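Local coordinates for protein aminoglycoside N(3)-acetyltransferase (Enterobacter cloacae, PDB 6NP3) that catalyses acetyl transfer from acetyl-CoA to the 3-amino group of 2-deoxystreptamine aminoglycosides, probably conferring resistance to antibiotics such as gentamicin, kanamycin and tobramycin, at residues Leu42-Ile47 against Arg106-Cys111; Arg228-Leu231 against Arg235-Gln238; Tyr141-Pro146 against Ala173-Arg178. All coordinates share one frame; numbering follows the deposited sequence.

Interaction 1 (Leu42-Ile47 against Arg106-Cys111)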
ATOM      1  N   LEU A  42       0.680 -17.252  -5.921  1.00 17.01           N
ATOM      2  CA  LEU A  42       0.894 -15.944  -6.519  1.00 16.42           C
ATOM      3  C   LEU A  42       2.024 -15.186  -5.848  1.00 15.69           C
ATOM      4  O   LEU A  42       2.777 -14.496  -6.539  1.00 15.86           O
ATOM      5  CB  LEU A  42      -0.401 -15.155  -6.481  1.00 17.58           C
ATOM      6  CG  LEU A  42      -0.332 -13.749  -7.068  1.00 17.28           C
ATOM      7  CD1 LEU A  42       0.168 -13.699  -8.463  1.00 18.49           C
ATOM      8  CD2 LEU A  42      -1.746 -13.139  -7.001  1.00 18.34           C
ATOM      9  N   VAL A  43       2.171 -15.287  -4.528  1.00 15.75           N
ATOM     10  CA  VAL A  43       3.341 -14.696  -3.878  1.00 15.94           C
ATOM     11  C   VAL A  43       4.625 -15.271  -4.481  1.00 15.65           C
ATOM     12  O   VAL A  43       5.563 -14.537  -4.824  1.00 15.93           O
ATOM     13  CB  VAL A  43       3.275 -14.923  -2.356  1.00 16.52           C
ATOM     14  CG1 VAL A  43       4.538 -14.454  -1.685  1.00 17.26           C
ATOM     15  CG2 VAL A  43       2.093 -14.229  -1.762  1.00 17.80           C
ATOM     16  N   ASP A  44       4.697 -16.605  -4.597  1.00 16.20           N
ATOM     17  CA  ASP A  44       5.878 -17.240  -5.182  1.00 16.66           C
ATOM     18  C   ASP A  44       6.103 -16.771  -6.608  1.00 15.70           C
ATOM     19  O   ASP A  44       7.244 -16.569  -7.037  1.00 16.47           O
ATOM     20  CB  ASP A  44       5.750 -18.768  -5.158  1.00 18.37           C
ATOM     21  CG  ASP A  44       5.740 -19.343  -3.758  1.00 20.46           C
ATOM     22  OD1 ASP A  44       6.236 -18.699  -2.812  1.00 20.92           O
ATOM     23  OD2 ASP A  44       5.265 -20.490  -3.608  1.00 22.47           O
ATOM     24  N   ALA A  45       5.029 -16.635  -7.376  1.00 15.65           N
ATOM     25  CA  ALA A  45       5.173 -16.188  -8.754  1.00 15.48           C
ATOM     26  C   ALA A  45       5.701 -14.756  -8.825  1.00 15.39           C
ATOM     27  O   ALA A  45       6.546 -14.448  -9.671  1.00 16.09           O
ATOM     28  CB  ALA A  45       3.823 -16.271  -9.457  1.00 15.29           C
ATOM     29  N   LEU A  46       5.209 -13.867  -7.958  1.00 15.17           N
ATOM     30  CA  LEU A  46       5.702 -12.493  -7.938  1.00 15.59           C
ATOM     31  C   LEU A  46       7.188 -12.438  -7.613  1.00 15.26           C
ATOM     32  O   LEU A  46       7.950 -11.692  -8.243  1.00 15.15           O
ATOM     33  CB  LEU A  46       4.909 -11.678  -6.916  1.00 17.39           C
ATOM     34  CG  LEU A  46       3.421 -11.449  -7.177  1.00 20.83           C
ATOM     35  CD1 LEU A  46       2.730 -10.915  -5.947  1.00 23.19           C
ATOM     36  CD2 LEU A  46       3.286 -10.491  -8.353  1.00 23.87           C
ATOM     37  N   ILE A  47       7.608 -13.207  -6.611  1.00 16.00           N
ATOM     38  CA  ILE A  47       9.004 -13.248  -6.218  1.00 17.57           C
ATOM     39  C   ILE A  47       9.862 -13.782  -7.348  1.00 16.78           C
ATOM     40  O   ILE A  47      10.942 -13.253  -7.625  1.00 16.84           O
ATOM     41  CB  ILE A  47       9.137 -14.078  -4.929  1.00 19.38           C
ATOM     42  CG1 ILE A  47       8.454 -13.346  -3.773  1.00 21.15           C
ATOM     43  CG2 ILE A  47      10.586 -14.384  -4.609  1.00 20.99           C
ATOM     44  CD1 ILE A  47       8.331 -14.163  -2.516  1.00 24.02           C
ATOM     45  N   ARG A 106       3.641 -10.809   4.135  1.00 15.21           N
ATOM     46  CA  ARG A 106       4.370 -10.352   5.304  1.00 15.70           C
ATOM     47  C   ARG A 106       5.003 -11.497   6.093  1.00 15.76           C
ATOM     48  O   ARG A 106       6.005 -11.277   6.775  1.00 16.42           O
ATOM     49  CB  ARG A 106       3.489  -9.463   6.183  1.00 17.69           C
ATOM     50  CG  ARG A 106       2.487 -10.191   7.039  1.00 18.87           C
ATOM     51  CD  ARG A 106       2.959 -10.311   8.482  1.00 19.54           C
ATOM     52  NE  ARG A 106       2.005 -11.075   9.271  1.00 18.86           N
ATOM     53  CZ  ARG A 106       2.298 -11.672  10.413  1.00 20.13           C
ATOM     54  NH1 ARG A 106       3.492 -11.496  10.952  1.00 21.08           N
ATOM     55  NH2 ARG A 106       1.373 -12.383  11.038  1.00 21.69           N
ATOM     56  N   THR A 107       4.456 -12.711   6.013  1.00 16.58           N
ATOM     57  CA  THR A 107       5.052 -13.872   6.677  1.00 18.03           C
ATOM     58  C   THR A 107       6.102 -14.592   5.832  1.00 18.23           C
ATOM     59  O   THR A 107       6.662 -15.602   6.281  1.00 19.70           O
ATOM     60  CB  THR A 107       3.958 -14.868   7.106  1.00 19.72           C
ATOM     61  OG1 THR A 107       3.180 -15.260   5.974  1.00 20.17           O
ATOM     62  CG2 THR A 107       3.072 -14.263   8.185  1.00 19.97           C
ATOM     63  N   TYR A 108       6.381 -14.118   4.630  1.00 17.05           N
ATOM     64  CA  TYR A 108       7.392 -14.764   3.805  1.00 17.98           C
ATOM     65  C   TYR A 108       8.752 -14.664   4.486  1.00 17.93           C
ATOM     66  O   TYR A 108       9.109 -13.615   5.036  1.00 17.23           O
ATOM     67  CB  TYR A 108       7.452 -14.075   2.447  1.00 18.05           C
ATOM     68  CG  TYR A 108       8.248 -14.840   1.435  1.00 18.57           C
ATOM     69  CD1 TYR A 108       7.691 -15.940   0.805  1.00 21.10           C
ATOM     70  CD2 TYR A 108       9.551 -14.474   1.113  1.00 18.59           C
ATOM     71  CE1 TYR A 108       8.399 -16.667  -0.112  1.00 21.69           C
ATOM     72  CE2 TYR A 108      10.270 -15.200   0.181  1.00 20.02           C
ATOM     73  CZ  TYR A 108       9.674 -16.286  -0.422  1.00 21.30           C
ATOM     74  OH  TYR A 108      10.374 -17.018  -1.350  1.00 24.09           O
ATOM     75  N   PRO A 109       9.552 -15.725   4.471  1.00 19.95           N
ATOM     76  CA  PRO A 109      10.850 -15.646   5.148  1.00 20.32           C
ATOM     77  C   PRO A 109      11.710 -14.520   4.594  1.00 18.98           C
ATOM     78  O   PRO A 109      11.871 -14.366   3.389  1.00 21.04           O
ATOM     79  CB  PRO A 109      11.471 -17.022   4.891  1.00 22.57           C
ATOM     80  CG  PRO A 109      10.311 -17.911   4.615  1.00 23.69           C
ATOM     81  CD  PRO A 109       9.306 -17.054   3.891  1.00 21.56           C
ATOM     82  N   GLY A 110      12.261 -13.731   5.495  1.00 19.18           N
ATOM     83  CA  GLY A 110      13.077 -12.601   5.129  1.00 18.43           C
ATOM     84  C   GLY A 110      12.326 -11.312   4.860  1.00 17.16           C
ATOM     85  O   GLY A 110      12.978 -10.289   4.629  1.00 16.99           O
ATOM     86  N   CYS A 111      10.990 -11.339   4.833  1.00 16.24           N
ATOM     87  CA  CYS A 111      10.224 -10.114   4.648  1.00 14.91           C
ATOM     88  C   CYS A 111      10.580  -9.141   5.760  1.00 15.39           C
ATOM     89  O   CYS A 111      10.715  -9.525   6.926  1.00 18.11           O
ATOM     90  CB  CYS A 111       8.726 -10.423   4.665  1.00 14.94           C
ATOM     91  SG  CYS A 111       7.720  -9.076   4.194  1.00 15.33           S
TER
HETATM   92  O   HOH W   1       9.004 -18.383  -3.159  1.00 27.68           O

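Interaction 2 (Arg228-Leu231 against Arg235-Gln238)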
ATOM      1  N   ARG A 228      -8.678   6.728 -12.276  1.00 18.28           N
ATOM      2  CA  ARG A 228      -9.572   6.528 -13.415  1.00 20.51           C
ATOM      3  C   ARG A 228      -9.203   7.450 -14.569  1.00 19.10           C
ATOM      4  O   ARG A 228      -9.162   7.024 -15.731  1.00 19.96           O
ATOM      5  CB  ARG A 228     -11.027   6.798 -13.024  1.00 24.66           C
ATOM      6  CG  ARG A 228     -11.751   5.697 -12.319  1.00 30.74           C
ATOM      7  CD  ARG A 228     -13.234   6.025 -12.093  1.00 36.51           C
ATOM      8  NE  ARG A 228     -13.794   5.134 -11.078  1.00 40.97           N
ATOM      9  CZ  ARG A 228     -14.045   3.845 -11.278  1.00 44.42           C
ATOM     10  NH1 ARG A 228     -13.796   3.295 -12.456  1.00 45.72           N
ATOM     11  NH2 ARG A 228     -14.545   3.104 -10.301  1.00 45.77           N
ATOM     12  N   ASP A 229      -8.989   8.736 -14.278  0.52 19.51           N
ATOM     13  CA  ASP A 229      -8.569   9.679 -15.308  0.52 19.65           C
ATOM     14  C   ASP A 229      -7.269   9.217 -15.949  0.52 18.17           C
ATOM     15  O   ASP A 229      -7.176   9.094 -17.176  0.52 18.42           O
ATOM     16  CB  ASP A 229      -8.418  11.082 -14.711  0.52 21.06           C
ATOM     17  CG  ASP A 229      -9.498  12.043 -15.177  0.52 23.74           C
ATOM     18  OD1 ASP A 229     -10.301  11.691 -16.061  0.52 26.30           O
ATOM     19  OD2 ASP A 229      -9.546  13.176 -14.664  0.52 22.55           O
ATOM     20  N   TYR A 230      -6.289   8.851 -15.117  1.00 17.17           N
ATOM     21  CA  TYR A 230      -4.974   8.466 -15.629  1.00 16.15           C
ATOM     22  C   TYR A 230      -5.096   7.290 -16.576  1.00 15.49           C
ATOM     23  O   TYR A 230      -4.505   7.286 -17.659  1.00 16.27           O
ATOM     24  CB  TYR A 230      -4.049   8.112 -14.471  1.00 15.23           C
ATOM     25  CG  TYR A 230      -2.673   7.679 -14.859  1.00 14.27           C
ATOM     26  CD1 TYR A 230      -1.707   8.602 -15.103  1.00 14.32           C
ATOM     27  CD2 TYR A 230      -2.339   6.332 -14.966  1.00 14.71           C
ATOM     28  CE1 TYR A 230      -0.412   8.206 -15.407  1.00 14.48           C
ATOM     29  CE2 TYR A 230      -1.072   5.933 -15.297  1.00 14.56           C
ATOM     30  CZ  TYR A 230      -0.117   6.868 -15.520  1.00 14.01           C
ATOM     31  OH  TYR A 230       1.149   6.426 -15.823  1.00 15.21           O
ATOM     32  N   LEU A 231      -5.864   6.288 -16.177  1.00 16.23           N
ATOM     33  CA  LEU A 231      -5.982   5.090 -16.989  1.00 17.14           C
ATOM     34  C   LEU A 231      -6.745   5.352 -18.275  1.00 17.97           C
ATOM     35  O   LEU A 231      -6.541   4.635 -19.257  1.00 19.63           O
ATOM     36  CB  LEU A 231      -6.641   3.979 -16.180  1.00 19.15           C
ATOM     37  CG  LEU A 231      -5.769   3.468 -15.029  1.00 20.59           C
ATOM     38  CD1 LEU A 231      -6.555   2.505 -14.142  1.00 23.04           C
ATOM     39  CD2 LEU A 231      -4.509   2.776 -15.541  1.00 20.26           C
ATOM     40  N   ARG A 235      -1.120   5.057 -21.970  1.00 16.52           N
ATOM     41  CA  ARG A 235      -0.787   3.694 -22.356  1.00 16.91           C
ATOM     42  C   ARG A 235      -0.201   2.967 -21.157  1.00 16.83           C
ATOM     43  O   ARG A 235       0.790   3.417 -20.574  1.00 18.08           O
ATOM     44  CB  ARG A 235       0.190   3.703 -23.527  1.00 18.01           C
ATOM     45  CG  ARG A 235      -0.491   4.184 -24.803  1.00 19.12           C
ATOM     46  CD  ARG A 235       0.411   4.070 -26.009  1.00 21.36           C
ATOM     47  NE  ARG A 235       0.671   2.678 -26.362  1.00 21.61           N
ATOM     48  CZ  ARG A 235       1.357   2.304 -27.434  1.00 23.29           C
ATOM     49  NH1 ARG A 235       1.850   3.227 -28.237  1.00 23.92           N
ATOM     50  NH2 ARG A 235       1.555   1.021 -27.687  1.00 24.02           N
ATOM     51  N   VAL A 236      -0.833   1.861 -20.800  1.00 16.78           N
ATOM     52  CA  VAL A 236      -0.479   1.037 -19.656  1.00 16.85           C
ATOM     53  C   VAL A 236      -0.649  -0.416 -20.085  1.00 16.73           C
ATOM     54  O   VAL A 236      -1.708  -0.799 -20.596  1.00 16.80           O
ATOM     55  CB  VAL A 236      -1.414   1.374 -18.478  1.00 18.21           C
ATOM     56  CG1 VAL A 236      -1.203   0.404 -17.342  1.00 19.91           C
ATOM     57  CG2 VAL A 236      -1.245   2.822 -18.010  1.00 18.17           C
ATOM     58  N   ALA A 237       0.376  -1.242 -19.873  1.00 17.33           N
ATOM     59  CA  ALA A 237       0.250  -2.649 -20.225  1.00 17.96           C
ATOM     60  C   ALA A 237      -0.887  -3.288 -19.445  1.00 17.13           C
ATOM     61  O   ALA A 237      -0.992  -3.124 -18.224  1.00 17.03           O
ATOM     62  CB  ALA A 237       1.552  -3.396 -19.928  1.00 20.38           C
ATOM     63  N   GLN A 238      -1.741  -4.013 -20.168  1.00 18.90           N
ATOM     64  CA  GLN A 238      -2.893  -4.695 -19.616  1.00 19.50           C
ATOM     65  C   GLN A 238      -2.843  -6.141 -20.075  1.00 19.85           C
ATOM     66  O   GLN A 238      -2.408  -6.442 -21.190  1.00 23.44           O
ATOM     67  CB  GLN A 238      -4.179  -4.041 -20.118  1.00 22.47           C
ATOM     68  CG  GLN A 238      -4.316  -2.571 -19.687  1.00 23.99           C
ATOM     69  CD  GLN A 238      -5.169  -1.749 -20.630  1.00 26.55           C
ATOM     70  OE1 GLN A 238      -6.347  -2.032 -20.829  1.00 26.06           O
ATOM     71  NE2 GLN A 238      -4.569  -0.729 -21.223  1.00 26.05           N
TER

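Interaction 3 (Tyr141-Pro146 against Ala173-Arg178)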
ATOM      1  N   TYR A 141       2.169   8.058   4.204  1.00 11.87           N
ATOM      2  CA  TYR A 141       2.296   7.795   2.776  1.00 11.61           C
ATOM      3  C   TYR A 141       3.023   8.889   2.033  1.00 11.83           C
ATOM      4  O   TYR A 141       3.167   8.784   0.813  1.00 13.39           O
ATOM      5  CB  TYR A 141       0.916   7.614   2.116  1.00 12.43           C
ATOM      6  CG  TYR A 141       0.050   6.674   2.923  1.00 12.13           C
ATOM      7  CD1 TYR A 141       0.310   5.307   2.952  1.00 13.01           C
ATOM      8  CD2 TYR A 141      -0.969   7.148   3.726  1.00 13.44           C
ATOM      9  CE1 TYR A 141      -0.444   4.445   3.717  1.00 13.20           C
ATOM     10  CE2 TYR A 141      -1.726   6.277   4.498  1.00 13.72           C
ATOM     11  CZ  TYR A 141      -1.445   4.932   4.488  1.00 13.61           C
ATOM     12  OH  TYR A 141      -2.165   4.065   5.274  1.00 14.77           O
ATOM     13  N   GLY A 142       3.516   9.901   2.727  1.00 12.61           N
ATOM     14  CA  GLY A 142       4.112  11.019   2.057  1.00 13.35           C
ATOM     15  C   GLY A 142       5.618  11.004   2.116  1.00 12.02           C
ATOM     16  O   GLY A 142       6.247   9.943   2.230  1.00 12.66           O
ATOM     17  N   PRO A 143       6.229  12.196   2.048  1.00 13.05           N
ATOM     18  CA  PRO A 143       7.686  12.286   2.157  1.00 13.56           C
ATOM     19  C   PRO A 143       8.189  11.515   3.368  1.00 12.63           C
ATOM     20  O   PRO A 143       7.577  11.518   4.434  1.00 13.44           O
ATOM     21  CB  PRO A 143       7.952  13.795   2.250  1.00 15.21           C
ATOM     22  CG  PRO A 143       6.782  14.401   1.477  1.00 15.25           C
ATOM     23  CD  PRO A 143       5.610  13.518   1.784  1.00 14.38           C
ATOM     24  N   ARG A 144       9.309  10.831   3.160  1.00 12.81           N
ATOM     25  CA  ARG A 144      10.070  10.105   4.173  1.00 13.24           C
ATOM     26  C   ARG A 144       9.450   8.739   4.452  1.00 12.97           C
ATOM     27  O   ARG A 144       9.997   7.976   5.269  1.00 14.13           O
ATOM     28  CB  ARG A 144      10.278  10.894   5.473  1.00 15.23           C
ATOM     29  CG  ARG A 144      10.971  12.231   5.209  1.00 20.96           C
ATOM     30  CD  ARG A 144      11.280  12.989   6.493  1.00 26.23           C
ATOM     31  NE  ARG A 144      12.156  12.212   7.367  1.00 32.91           N
ATOM     32  CZ  ARG A 144      13.483  12.294   7.382  1.00 36.75           C
ATOM     33  NH1 ARG A 144      14.119  13.132   6.578  1.00 38.33           N
ATOM     34  NH2 ARG A 144      14.180  11.533   8.211  1.00 38.27           N
ATOM     35  N   SER A 145       8.349   8.387   3.801  1.00 12.50           N
ATOM     36  CA  SER A 145       7.744   7.076   3.987  1.00 12.45           C
ATOM     37  C   SER A 145       8.307   6.060   3.008  1.00 12.01           C
ATOM     38  O   SER A 145       8.983   6.389   2.034  1.00 11.86           O
ATOM     39  CB  SER A 145       6.233   7.153   3.800  1.00 12.65           C
ATOM     40  OG  SER A 145       5.917   7.300   2.425  1.00 12.23           O
ATOM     41  N   PRO A 146       7.963   4.783   3.197  1.00 11.35           N
ATOM     42  CA  PRO A 146       8.355   3.773   2.207  1.00 11.26           C
ATOM     43  C   PRO A 146       7.810   4.051   0.821  1.00 11.60           C
ATOM     44  O   PRO A 146       8.469   3.724  -0.178  1.00 11.47           O
ATOM     45  CB  PRO A 146       7.799   2.483   2.801  1.00 11.90           C
ATOM     46  CG  PRO A 146       7.887   2.691   4.296  1.00 11.68           C
ATOM     47  CD  PRO A 146       7.468   4.165   4.443  1.00 11.97           C
ATOM     48  N   ALA A 173       0.771  11.764  -3.569  1.00 11.59           N
ATOM     49  CA  ALA A 173       0.369  12.966  -4.285  1.00 11.91           C
ATOM     50  C   ALA A 173      -0.491  13.860  -3.408  1.00 12.09           C
ATOM     51  O   ALA A 173      -0.375  15.090  -3.441  1.00 12.77           O
ATOM     52  CB  ALA A 173      -0.391  12.600  -5.546  1.00 12.45           C
ATOM     53  N   GLU A 174      -1.397  13.261  -2.651  1.00 11.97           N
ATOM     54  CA  GLU A 174      -2.254  14.031  -1.767  1.00 12.54           C
ATOM     55  C   GLU A 174      -1.432  14.747  -0.709  1.00 12.04           C
ATOM     56  O   GLU A 174      -1.709  15.903  -0.374  1.00 13.11           O
ATOM     57  CB  GLU A 174      -3.286  13.096  -1.126  1.00 12.27           C
ATOM     58  CG  GLU A 174      -4.283  12.483  -2.076  1.00 12.50           C
ATOM     59  CD  GLU A 174      -5.318  11.644  -1.430  1.00 13.77           C
ATOM     60  OE1 GLU A 174      -6.402  11.549  -2.020  1.00 17.79           O
ATOM     61  OE2 GLU A 174      -5.060  11.029  -0.387  1.00 14.48           O
ATOM     62  N   ALA A 175      -0.427  14.063  -0.157  1.00 12.10           N
ATOM     63  CA  ALA A 175       0.400  14.632   0.893  1.00 11.63           C
ATOM     64  C   ALA A 175       1.152  15.850   0.404  1.00 12.03           C
ATOM     65  O   ALA A 175       1.223  16.848   1.127  1.00 12.33           O
ATOM     66  CB  ALA A 175       1.384  13.589   1.382  1.00 12.28           C
ATOM     67  N   VAL A 176       1.646  15.825  -0.833  1.00 11.95           N
ATOM     68  CA  VAL A 176       2.483  16.922  -1.300  1.00 12.50           C
ATOM     69  C   VAL A 176       1.728  17.968  -2.110  1.00 12.64           C
ATOM     70  O   VAL A 176       2.297  19.033  -2.417  1.00 13.94           O
ATOM     71  CB  VAL A 176       3.732  16.456  -2.073  1.00 12.69           C
ATOM     72  CG1 VAL A 176       4.567  15.490  -1.225  1.00 13.98           C
ATOM     73  CG2 VAL A 176       3.379  15.841  -3.423  1.00 12.86           C
ATOM     74  N   ALA A 177       0.476  17.724  -2.446  1.00 12.95           N
ATOM     75  CA  ALA A 177      -0.244  18.647  -3.310  1.00 13.31           C
ATOM     76  C   ALA A 177      -0.384  20.020  -2.657  1.00 13.32           C
ATOM     77  O   ALA A 177      -0.790  20.144  -1.503  1.00 13.77           O
ATOM     78  CB  ALA A 177      -1.620  18.080  -3.632  1.00 14.68           C
ATOM     79  N   ARG A 178      -0.102  21.067  -3.437  1.00 13.37           N
ATOM     80  CA  ARG A 178      -0.135  22.445  -2.952  1.00 14.42           C
ATOM     81  C   ARG A 178      -1.541  23.000  -3.162  1.00 15.67           C
ATOM     82  O   ARG A 178      -1.819  23.768  -4.088  1.00 17.57           O
ATOM     83  CB  ARG A 178       0.888  23.281  -3.707  1.00 14.97           C
ATOM     84  CG  ARG A 178       2.297  22.869  -3.467  1.00 14.50           C
ATOM     85  CD  ARG A 178       3.243  23.508  -4.454  1.00 15.65           C
ATOM     86  NE  ARG A 178       4.633  23.230  -4.137  1.00 15.37           N
ATOM     87  CZ  ARG A 178       5.656  23.596  -4.892  1.00 15.18           C
ATOM     88  NH1 ARG A 178       5.472  24.235  -6.028  1.00 16.01           N
ATOM     89  NH2 ARG A 178       6.871  23.324  -4.487  1.00 15.85           N
TER

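Interaction 1 (Leu42-Ile47 against Arg106-Cys111)
Ile47 and Tyr108 approach from opposite directions, and the isoleucine sets its terminal methyl on one face of the phenol ring. CD1 of Ile47 lies 3.4 Å from the centroid of the Tyr108 ring and 16° off the ring normal, a CH-pi contact displaced slightly toward the hydroxyl end, where Ile47 CD1 comes within 3.3 Å of Tyr108 CZ. The reach has a simple cause: CG1 of Ile47 stands anti to its carbonyl carbon (chi1 -67°) and the chain runs on extended, so the slim end of the side chain meets the ring. Pro109 CD lies against the opposite face, and the ring is thus sandwiched between two aliphatic groups. One helical turn before Ile47, Val43 adds an oblique contact, its CG1 4.3 Å from Tyr108 CD1.

The carboxylate of Asp44 is turned 65° to the phenol plane. A water joins the polar ends, donating to Asp44 OD1 at 2.8 Å and lying 2.6 Å from Tyr108 OH; Asp44 OD1 also bonds to Gln40 NE2. Tyr108 belongs to the type II turn that leads from helix 101-106 to strand 112-113, and Gly110 takes the positive phi of that turn. Tyrosine therefore meets both demands of its place: a flat pi face to receive the methyl from helix 39-50, and a hydroxyl that meets the carboxylate of Asp44 through a shared water.

Interaction 2 (Arg228-Leu231 against Arg235-Gln238)
The carbonyl O of Val236, the residue whose side chain meets Tyr230 and Leu231, accepts a hydrogen bond from the side chain of Gln238. The distance from Gln238 NE2 to Val236 O is 2.9 Å, and the N-H...O angle of 161° makes the bond nearly straight. The donor lies in the plane of the carbonyl two residues back along the chain, and the oxygen in turn lies only 7° out of the amide plane of Gln238, which orients the N-H at its acceptor.

The contact itself is apolar and rests on one methyl. Val236 CG2 stands 4.1 Å from Tyr230 CE2 and also 4.1 Å from Leu231 CD2, touching two neighbouring residues of helix 222-233. Tyr230 and Val236 cross at about a right angle, and the methyl meets the ring obliquely. CG of Tyr230 is anti to its backbone N (chi1 179°), which brings the CE2 side of the ring to Val236, whereas Leu231 extends a methyl from the next position on the helix. A beta-branched valine suits this place, since CG2 can serve the helix while the residue also packs on Ile249 and Arg247 of strand 244-250.

Tyr230 has further partners: its OH bonds to Asp253 OD2, and its ring meets Phe257 edge to face. The chemistry thus divides the work: a side-chain hydrogen bond satisfies the Val236 carbonyl, while dispersion contacts at ordinary van der Waals spacing alone join Val236 to Tyr230 and Leu231, and no hydrogen bond passes between 228-231 and 235-238.

Interaction 3 (Tyr141-Pro146 against Ala173-Arg178)
The type II beta turn from Gly142 to Ser145, which leads into helix 146-151, leans with its first two residues on Ala175 and Val176 in the last turn of helix 170-176. The contact is entirely apolar. Gly142 brings its CA to 3.8 Å from Ala175 CB, and the two backbones come as near as 5.3 Å between the CA atoms of these residues. Such closeness depends on small partners: glycine presents bare backbone, and alanine answers with a single methyl directed at it.

Next to this close approach, the ring of Pro143 lies obliquely across Val176. Its CG and CD are each 3.7 Å from Val176 CG1, so one methyl is spread over an edge of the pyrrolidine. CG1 of Val176 is anti to the carbonyl carbon (chi1 -56°), which places that methyl beside the backbone N and within reach of the turn. Proline suits the second position of the turn, where its ring fixes phi near the required value, while Arg144 accepts the positive phi of the third.

Flanking residues link the contact to the aminoglycoside site. Tyr141, just before the turn, lines the gentamicin pocket and its OH bonds to the drug, and Glu174 OE2 bonds to ND1 of His171, another residue of that pocket. The turn is fastened from within by one carbonyl: Gly142 O accepts from Ser145 N at 3.1 Å and, on a lone pair in the carbonyl plane, from OG of the N-cap residue Ser145 at 2.7 Å.

How the interactions relate
From the N terminus, interaction 1 comes first: helix 39-50 meets the turn after helix 101-106, closing a loop of 58 residues. Interaction 3 follows, with 26 residues between the turn before helix 146-151 and helix 170-176, and interaction 2 comes last, a short return from helix 222-233 into edge strand 237-241. The three loops run in series, none nested and none crossing. Interactions 1 and 3 lie on opposite sides of the chain's centre, their own centres about 27 Å apart. Interaction 3 holds Tyr141 of the gentamicin pocket in its first segment, whereas interactions 1 and 2 join helices to segments that lead into the two outermost strands, 112-113 and 237-241, of the mixed sheet.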